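Local coordinates for protein DOA1 (Saccharomyces cerevisiae, PDB 3ODT), which probably binds ubiquitin through its WD40 beta propeller and thereby helps to regulate the turnover of F-box proteins, at residues Q104-S109 and G120-T125; K124-W129 and A143-A148. One frame throughout, in Å; residues are numbered along the deposited sequence.

In the fold
Seven four-stranded antiparallel blades make up this propeller, and both contacts sit on one side of it, their centres about 6 Å apart. Along the chain, 104-109 enters strand 107-113; the hairpin returns as strand 116-121, and interaction 1 closes there, within one blade. The turn after it leads into 124-129, shared in part with interaction 1, where interaction 2 begins. The chain then runs out through strand 133-139 and comes back as 143-148, closing the second loop in the next blade. The two loops follow each other and overlap at K124 and T125 without nesting. S121 O and V145 N, 3.0 Å apart in a probable hydrogen bond, join them directly.

Interaction 1 of 2, residues Q104-S109 and G120-T125; sequences QGNVCS and GSWDKT
In the hairpin of strands 107-113 and 116-121 of a WD40 blade, C108 and S109 both face G120 in a classic beta bulge, a one-residue slip in register after the V107-S121 pair. C108 N and S109 N both donate to G120 O, from the same face of its carbonyl plane, at 2.9 Å for C108 N; G120 N returns a bond to S109 O. Two residues before C108, N106 O also takes two donors: W122 N lies in its carbonyl plane at 2.9 Å, while S121 OG reaches it from above that plane. S121 OG in turn accepts from D123 N, an ST turn inside the type I turn S121-K124. N106 stands its amide nearly upright on one face of the W122 indole, planes 77° apart, with ND2 3.1 Å above the ring plane, over its centre. N106 CG is anti to the backbone N (chi1 -180°), which swings the amide over that face while OD1 bonds N63. C108 SG approaches the same ring obliquely, 3.6 Å from W122 CD1. At the far end D123 OD2 uses its anti lone pair to accept from Q104 N at 2.8 Å, nearly straight at 168°, and also bonds H103 ND1. Its OD1 holds T125 N, in an Asx turn, and T125 OG1. An alanine in place of D123 is likely to leave Q104 N, H103 and T125 without their shared acceptor and the turn freer to shift. With four donors, the D123 carboxylate is fixed in rotation, so this one side chain ties the loop before strand 107-113 to the turn after strand 116-121.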
ATOM      1  N   GLN A 104     -14.472   8.496  -9.728  1.00  9.20           N
ATOM      2  CA  GLN A 104     -15.067   9.821  -9.660  1.00  9.38           C
ATOM      3  C   GLN A 104     -14.574  10.543  -8.413  1.00  9.71           C
ATOM      4  O   GLN A 104     -15.141  11.553  -8.008  1.00 14.12           O
ATOM      5  CB  GLN A 104     -16.593   9.726  -9.640  1.00 10.96           C
ATOM      6  CG  GLN A 104     -17.166   9.027 -10.864  1.00 14.15           C
ATOM      7  CD  GLN A 104     -16.751   9.705 -12.150  1.00 22.17           C
ATOM      8  OE1 GLN A 104     -16.628  10.931 -12.203  1.00 27.30           O
ATOM      9  NE2 GLN A 104     -16.515   8.904 -13.200  1.00 19.51           N
ATOM     10  N   GLY A 105     -13.508  10.024  -7.814  1.00  8.73           N
ATOM     11  CA  GLY A 105     -12.862  10.685  -6.711  1.00  8.16           C
ATOM     12  C   GLY A 105     -11.444  10.165  -6.577  1.00  7.29           C
ATOM     13  O   GLY A 105     -10.984   9.311  -7.344  1.00  8.62           O
ATOM     14  N   ASN A 106     -10.769  10.676  -5.561  1.00  8.00           N
ATOM     15  CA  ASN A 106      -9.371  10.366  -5.266  1.00  7.48           C
ATOM     16  C   ASN A 106      -9.147   8.863  -5.334  1.00  6.31           C
ATOM     17  O   ASN A 106      -9.899   8.105  -4.709  1.00  7.60           O
ATOM     18  CB  ASN A 106      -9.023  10.870  -3.873  1.00  6.76           C
ATOM     19  CG  ASN A 106      -7.594  10.591  -3.486  1.00  7.29           C
ATOM     20  OD1 ASN A 106      -6.678  10.607  -4.323  1.00  7.69           O
ATOM     21  ND2 ASN A 106      -7.383  10.335  -2.183  1.00  9.83           N
ATOM     22  N   VAL A 107      -8.104   8.455  -6.055  1.00  6.01           N
ATOM     23  CA  VAL A 107      -7.681   7.070  -6.062  1.00  6.32           C
ATOM     24  C   VAL A 107      -6.648   6.913  -4.954  1.00  6.85           C
ATOM     25  O   VAL A 107      -5.498   7.307  -5.108  1.00  7.66           O
ATOM     26  CB  VAL A 107      -7.111   6.645  -7.421  1.00  6.23           C
ATOM     27  CG1 VAL A 107      -6.750   5.173  -7.384  1.00  7.94           C
ATOM     28  CG2 VAL A 107      -8.137   6.916  -8.527  1.00  9.10           C
ATOM     29  N   CYS A 108      -7.105   6.367  -3.830  1.00  6.21           N
ATOM     30  CA  CYS A 108      -6.293   6.303  -2.614  1.00  7.10           C
ATOM     31  C   CYS A 108      -5.558   4.994  -2.390  1.00  5.40           C
ATOM     32  O   CYS A 108      -4.752   4.914  -1.455  1.00  7.29           O
ATOM     33  CB  CYS A 108      -7.118   6.631  -1.358  1.00  9.43           C
ATOM     34  SG  CYS A 108      -8.616   5.709  -1.204  1.00  7.70           S
ATOM     35  N   SER A 109      -5.829   3.976  -3.214  1.00  5.84           N
ATOM     36  CA  SER A 109      -5.075   2.741  -3.128  1.00  6.32           C
ATOM     37  C   SER A 109      -5.016   2.060  -4.468  1.00  6.69           C
ATOM     38  O   SER A 109      -5.945   2.173  -5.270  1.00  7.29           O
ATOM     39  CB  SER A 109      -5.649   1.792  -2.070  1.00  7.09           C
ATOM     40  OG  SER A 109      -6.831   1.155  -2.524  1.00  7.59           O
ATOM     41  N   GLY A 120      -8.818   1.480  -4.911  1.00  5.77           N
ATOM     42  CA  GLY A 120      -9.730   2.002  -3.914  1.00  6.55           C
ATOM     43  C   GLY A 120      -9.862   3.492  -4.083  1.00  7.06           C
ATOM     44  O   GLY A 120      -8.892   4.179  -4.408  1.00  6.83           O
ATOM     45  N   SER A 121     -11.055   4.014  -3.813  1.00  5.93           N
ATOM     46  CA  SER A 121     -11.305   5.437  -4.019  1.00  7.51           C
ATOM     47  C   SER A 121     -12.225   6.099  -3.018  1.00  6.92           C
ATOM     48  O   SER A 121     -13.158   5.486  -2.455  1.00  6.54           O
ATOM     49  CB  SER A 121     -11.843   5.624  -5.455  1.00  7.40           C
ATOM     50  OG  SER A 121     -12.298   6.947  -5.751  1.00  6.86           O
ATOM     51  N   TRP A 122     -12.014   7.394  -2.848  1.00  7.47           N
ATOM     52  CA  TRP A 122     -12.918   8.217  -2.056  1.00  8.75           C
ATOM     53  C   TRP A 122     -14.287   8.370  -2.694  1.00  8.50           C
ATOM     54  O   TRP A 122     -15.207   8.940  -2.068  1.00  9.01           O
ATOM     55  CB  TRP A 122     -12.316   9.594  -1.837  1.00  9.20           C
ATOM     56  CG  TRP A 122     -11.156   9.581  -0.928  1.00  8.67           C
ATOM     57  CD1 TRP A 122     -10.652   8.501  -0.276  1.00  9.07           C
ATOM     58  CD2 TRP A 122     -10.355  10.698  -0.549  1.00  8.82           C
ATOM     59  NE1 TRP A 122      -9.594   8.886   0.517  1.00  9.44           N
ATOM     60  CE2 TRP A 122      -9.390  10.228   0.362  1.00  9.56           C
ATOM     61  CE3 TRP A 122     -10.352  12.049  -0.896  1.00  9.51           C
ATOM     62  CZ2 TRP A 122      -8.427  11.053   0.925  1.00 10.99           C
ATOM     63  CZ3 TRP A 122      -9.393  12.873  -0.334  1.00 10.93           C
ATOM     64  CH2 TRP A 122      -8.436  12.368   0.554  1.00 11.94           C
ATOM     65  N   ASP A 123     -14.430   7.884  -3.936  1.00  6.87           N
ATOM     66  CA  ASP A 123     -15.757   7.847  -4.585  1.00  9.62           C
ATOM     67  C   ASP A 123     -16.641   6.728  -4.015  1.00  9.57           C
ATOM     68  O   ASP A 123     -17.776   6.540  -4.437  1.00  9.84           O
ATOM     69  CB  ASP A 123     -15.683   7.789  -6.123  1.00  9.18           C
ATOM     70  CG  ASP A 123     -15.178   6.477  -6.657  1.00  9.91           C
ATOM     71  OD1 ASP A 123     -15.042   5.508  -5.891  1.00  7.65           O
ATOM     72  OD2 ASP A 123     -14.943   6.427  -7.891  1.00 10.65           O
ATOM     73  N   LYS A 124     -16.112   6.017  -3.033  1.00  7.75           N
ATOM     74  CA  LYS A 124     -16.811   4.972  -2.245  1.00  8.07           C
ATOM     75  C   LYS A 124     -16.898   3.637  -2.943  1.00  7.93           C
ATOM     76  O   LYS A 124     -17.599   2.791  -2.511  1.00  9.01           O
ATOM     77  CB  LYS A 124     -18.201   5.428  -1.770  1.00 10.51           C
ATOM     78  CG  LYS A 124     -18.185   6.783  -1.134  1.00 12.11           C
ATOM     79  CD  LYS A 124     -19.604   7.162  -0.631  1.00 13.44           C
ATOM     80  CE  LYS A 124     -19.573   8.592  -0.105  1.00 26.08           C
ATOM     81  NZ  LYS A 124     -20.905   9.231  -0.196  1.00 35.70           N
ATOM     82  N   THR A 125     -16.108   3.512  -4.007  1.00  6.78           N
ATOM     83  CA  THR A 125     -15.996   2.252  -4.718  1.00  8.70           C
ATOM     84  C   THR A 125     -14.573   1.723  -4.748  1.00  6.00           C
ATOM     85  O   THR A 125     -13.612   2.449  -4.481  1.00  7.20           O
ATOM     86  CB  THR A 125     -16.456   2.385  -6.206  1.00  8.95           C
ATOM     87  OG1 THR A 125     -15.425   3.030  -6.977  1.00  9.90           O
ATOM     88  CG2 THR A 125     -17.759   3.164  -6.320  1.00 10.27           C
TER

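Interaction 2 of 2, residues K124-W129 and A143-A148; sequences KTAKVW and ASVWDA
Apolar contact dominates where K124, A126, V145 and A148 bring two successive blades together. A126 CB and A148 CB meet at 3.7 Å, methyl against methyl, and V145 CG1 adds a looser contact, 4.3 Å from A126 CB. Both alanines also touch T160 of strand 157-162, so the second strand of the next blade shares in this packing. The other branch of V145 rests on the backbone: chi1 of 173° sends CG1 toward A126 and leaves CG2 on the K124 carbonyl, 3.5 Å from K124 O, while V145 CB lies 3.6 Å from T125 O. Nearer the surface, the aliphatic part of K124 runs alongside A143. Its CG packs 3.6 Å from A143 C, and beyond CG the extended chain carries CD past A143 N and CA before NZ leads away from the segment. Backbone polar contact is slight: K124 CA approaches A143 O at 3.6 Å in a CA-H...O contact. T125 points its CB away from 143-148. Strands 125-129 and 145-148 run in nearly the same direction, 29° between them, with axes 7.4 Å apart at closest approach. Face-to-face packing of neighbouring blades is the hallmark of a beta propeller; here alanines and a valine join the third strand of one WD40 blade to the innermost strand of the next.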
ATOM      1  N   LYS A 124     -16.112   6.017  -3.033  1.00  7.75           N
ATOM      2  CA  LYS A 124     -16.811   4.972  -2.245  1.00  8.07           C
ATOM      3  C   LYS A 124     -16.898   3.637  -2.943  1.00  7.93           C
ATOM      4  O   LYS A 124     -17.599   2.791  -2.511  1.00  9.01           O
ATOM      5  CB  LYS A 124     -18.201   5.428  -1.770  1.00 10.51           C
ATOM      6  CG  LYS A 124     -18.185   6.783  -1.134  1.00 12.11           C
ATOM      7  CD  LYS A 124     -19.604   7.162  -0.631  1.00 13.44           C
ATOM      8  CE  LYS A 124     -19.573   8.592  -0.105  1.00 26.08           C
ATOM      9  NZ  LYS A 124     -20.905   9.231  -0.196  1.00 35.70           N
ATOM     10  N   THR A 125     -16.108   3.512  -4.007  1.00  6.78           N
ATOM     11  CA  THR A 125     -15.996   2.252  -4.718  1.00  8.70           C
ATOM     12  C   THR A 125     -14.573   1.723  -4.748  1.00  6.00           C
ATOM     13  O   THR A 125     -13.612   2.449  -4.481  1.00  7.20           O
ATOM     14  CB  THR A 125     -16.456   2.385  -6.206  1.00  8.95           C
ATOM     15  OG1 THR A 125     -15.425   3.030  -6.977  1.00  9.90           O
ATOM     16  CG2 THR A 125     -17.759   3.164  -6.320  1.00 10.27           C
ATOM     17  N   ALA A 126     -14.450   0.436  -5.053  1.00  6.67           N
ATOM     18  CA  ALA A 126     -13.199  -0.129  -5.545  1.00  6.34           C
ATOM     19  C   ALA A 126     -13.516  -0.573  -6.955  1.00  8.47           C
ATOM     20  O   ALA A 126     -14.691  -0.860  -7.280  1.00  7.68           O
ATOM     21  CB  ALA A 126     -12.745  -1.299  -4.722  1.00  9.38           C
ATOM     22  N   LYS A 127     -12.493  -0.627  -7.804  1.00  7.10           N
ATOM     23  CA  LYS A 127     -12.699  -1.044  -9.171  1.00  7.24           C
ATOM     24  C   LYS A 127     -11.660  -2.086  -9.499  1.00  7.22           C
ATOM     25  O   LYS A 127     -10.500  -2.004  -9.075  1.00  6.34           O
ATOM     26  CB  LYS A 127     -12.641   0.144 -10.135  1.00  7.77           C
ATOM     27  CG  LYS A 127     -13.940   0.988 -10.094  1.00  9.50           C
ATOM     28  CD  LYS A 127     -13.850   2.287 -10.893  1.00 10.01           C
ATOM     29  CE  LYS A 127     -15.214   2.974 -11.003  1.00 12.34           C
ATOM     30  NZ  LYS A 127     -16.028   3.064  -9.768  1.00 12.85           N
ATOM     31  N   VAL A 128     -12.077  -3.068 -10.282  1.00  7.79           N
ATOM     32  CA  VAL A 128     -11.206  -4.158 -10.689  1.00  7.26           C
ATOM     33  C   VAL A 128     -11.033  -4.084 -12.197  1.00  7.11           C
ATOM     34  O   VAL A 128     -12.023  -4.019 -12.969  1.00  7.89           O
ATOM     35  CB  VAL A 128     -11.827  -5.521 -10.350  1.00  7.51           C
ATOM     36  CG1 VAL A 128     -10.939  -6.685 -10.883  1.00  9.29           C
ATOM     37  CG2 VAL A 128     -12.061  -5.628  -8.869  1.00 10.44           C
ATOM     38  N   TRP A 129      -9.771  -4.061 -12.618  1.00  7.91           N
ATOM     39  CA  TRP A 129      -9.408  -3.805 -14.011  1.00  8.60           C
ATOM     40  C   TRP A 129      -8.527  -4.921 -14.562  1.00  8.19           C
ATOM     41  O   TRP A 129      -7.649  -5.425 -13.872  1.00  9.98           O
ATOM     42  CB  TRP A 129      -8.627  -2.498 -14.137  1.00  8.97           C
ATOM     43  CG  TRP A 129      -9.077  -1.352 -13.301  1.00  8.24           C
ATOM     44  CD1 TRP A 129      -8.833  -1.180 -11.974  1.00  6.65           C
ATOM     45  CD2 TRP A 129      -9.787  -0.169 -13.735  1.00  7.59           C
ATOM     46  NE1 TRP A 129      -9.356   0.007 -11.555  1.00  7.48           N
ATOM     47  CE2 TRP A 129      -9.961   0.647 -12.604  1.00  7.57           C
ATOM     48  CE3 TRP A 129     -10.318   0.251 -14.947  1.00  8.68           C
ATOM     49  CZ2 TRP A 129     -10.604   1.881 -12.654  1.00  9.36           C
ATOM     50  CZ3 TRP A 129     -10.982   1.479 -15.000  1.00  9.68           C
ATOM     51  CH2 TRP A 129     -11.109   2.279 -13.848  1.00  8.24           C
ATOM     52  N   ALA A 143     -18.980   5.051   2.425  1.00 10.11           N
ATOM     53  CA  ALA A 143     -17.962   6.057   2.598  1.00  9.54           C
ATOM     54  C   ALA A 143     -16.702   5.593   1.880  1.00  9.48           C
ATOM     55  O   ALA A 143     -16.670   4.489   1.313  1.00  9.09           O
ATOM     56  CB  ALA A 143     -17.683   6.312   4.080  1.00 11.14           C
ATOM     57  N   SER A 144     -15.695   6.450   1.889  1.00  9.14           N
ATOM     58  CA  SER A 144     -14.472   6.215   1.131  1.00  8.86           C
ATOM     59  C   SER A 144     -13.933   4.816   1.339  1.00  8.73           C
ATOM     60  O   SER A 144     -13.955   4.295   2.449  1.00  8.85           O
ATOM     61  CB  SER A 144     -13.415   7.226   1.545  1.00 11.50           C
ATOM     62  OG  SER A 144     -13.839   8.517   1.191  1.00 12.23           O
ATOM     63  N   VAL A 145     -13.416   4.250   0.268  1.00  7.42           N
ATOM     64  CA  VAL A 145     -12.759   2.959   0.269  1.00  5.98           C
ATOM     65  C   VAL A 145     -11.251   3.214   0.299  1.00  7.56           C
ATOM     66  O   VAL A 145     -10.639   3.654  -0.680  1.00 10.98           O
ATOM     67  CB  VAL A 145     -13.176   2.141  -0.954  1.00  8.04           C
ATOM     68  CG1 VAL A 145     -12.341   0.860  -1.044  1.00  8.67           C
ATOM     69  CG2 VAL A 145     -14.668   1.817  -0.897  1.00 10.63           C
ATOM     70  N   TRP A 146     -10.675   2.993   1.474  1.00  6.79           N
ATOM     71  CA  TRP A 146      -9.270   3.290   1.699  1.00  5.57           C
ATOM     72  C   TRP A 146      -8.345   2.233   1.131  1.00  5.52           C
ATOM     73  O   TRP A 146      -7.177   2.538   0.812  1.00  7.16           O
ATOM     74  CB  TRP A 146      -9.008   3.430   3.190  1.00  7.09           C
ATOM     75  CG  TRP A 146      -9.328   4.820   3.665  1.00  7.65           C
ATOM     76  CD1 TRP A 146     -10.379   5.204   4.451  1.00  9.92           C
ATOM     77  CD2 TRP A 146      -8.578   5.999   3.387  1.00  7.24           C
ATOM     78  NE1 TRP A 146     -10.316   6.558   4.686  1.00 10.39           N
ATOM     79  CE2 TRP A 146      -9.212   7.063   4.055  1.00  7.97           C
ATOM     80  CE3 TRP A 146      -7.391   6.245   2.679  1.00  9.17           C
ATOM     81  CZ2 TRP A 146      -8.730   8.362   4.007  1.00  9.87           C
ATOM     82  CZ3 TRP A 146      -6.913   7.548   2.628  1.00  9.57           C
ATOM     83  CH2 TRP A 146      -7.579   8.585   3.312  1.00 10.57           C
ATOM     84  N   ASP A 147      -8.819   0.989   1.008  1.00  6.25           N
ATOM     85  CA  ASP A 147      -7.996  -0.061   0.430  1.00  5.02           C
ATOM     86  C   ASP A 147      -8.840  -1.131  -0.230  1.00  6.16           C
ATOM     87  O   ASP A 147      -9.995  -1.316   0.099  1.00  6.48           O
ATOM     88  CB  ASP A 147      -7.072  -0.677   1.482  1.00  6.50           C
ATOM     89  CG  ASP A 147      -5.907  -1.441   0.847  1.00  7.46           C
ATOM     90  OD1 ASP A 147      -5.530  -1.128  -0.296  1.00  7.98           O
ATOM     91  OD2 ASP A 147      -5.390  -2.393   1.479  1.00  6.23           O
ATOM     92  N   ALA A 148      -8.212  -1.844  -1.155  1.00  7.17           N
ATOM     93  CA  ALA A 148      -8.829  -2.921  -1.910  1.00  6.51           C
ATOM     94  C   ALA A 148      -7.719  -3.880  -2.323  1.00  4.88           C
ATOM     95  O   ALA A 148      -6.621  -3.466  -2.767  1.00  6.12           O
ATOM     96  CB  ALA A 148      -9.583  -2.385  -3.162  1.00  7.60           C
TER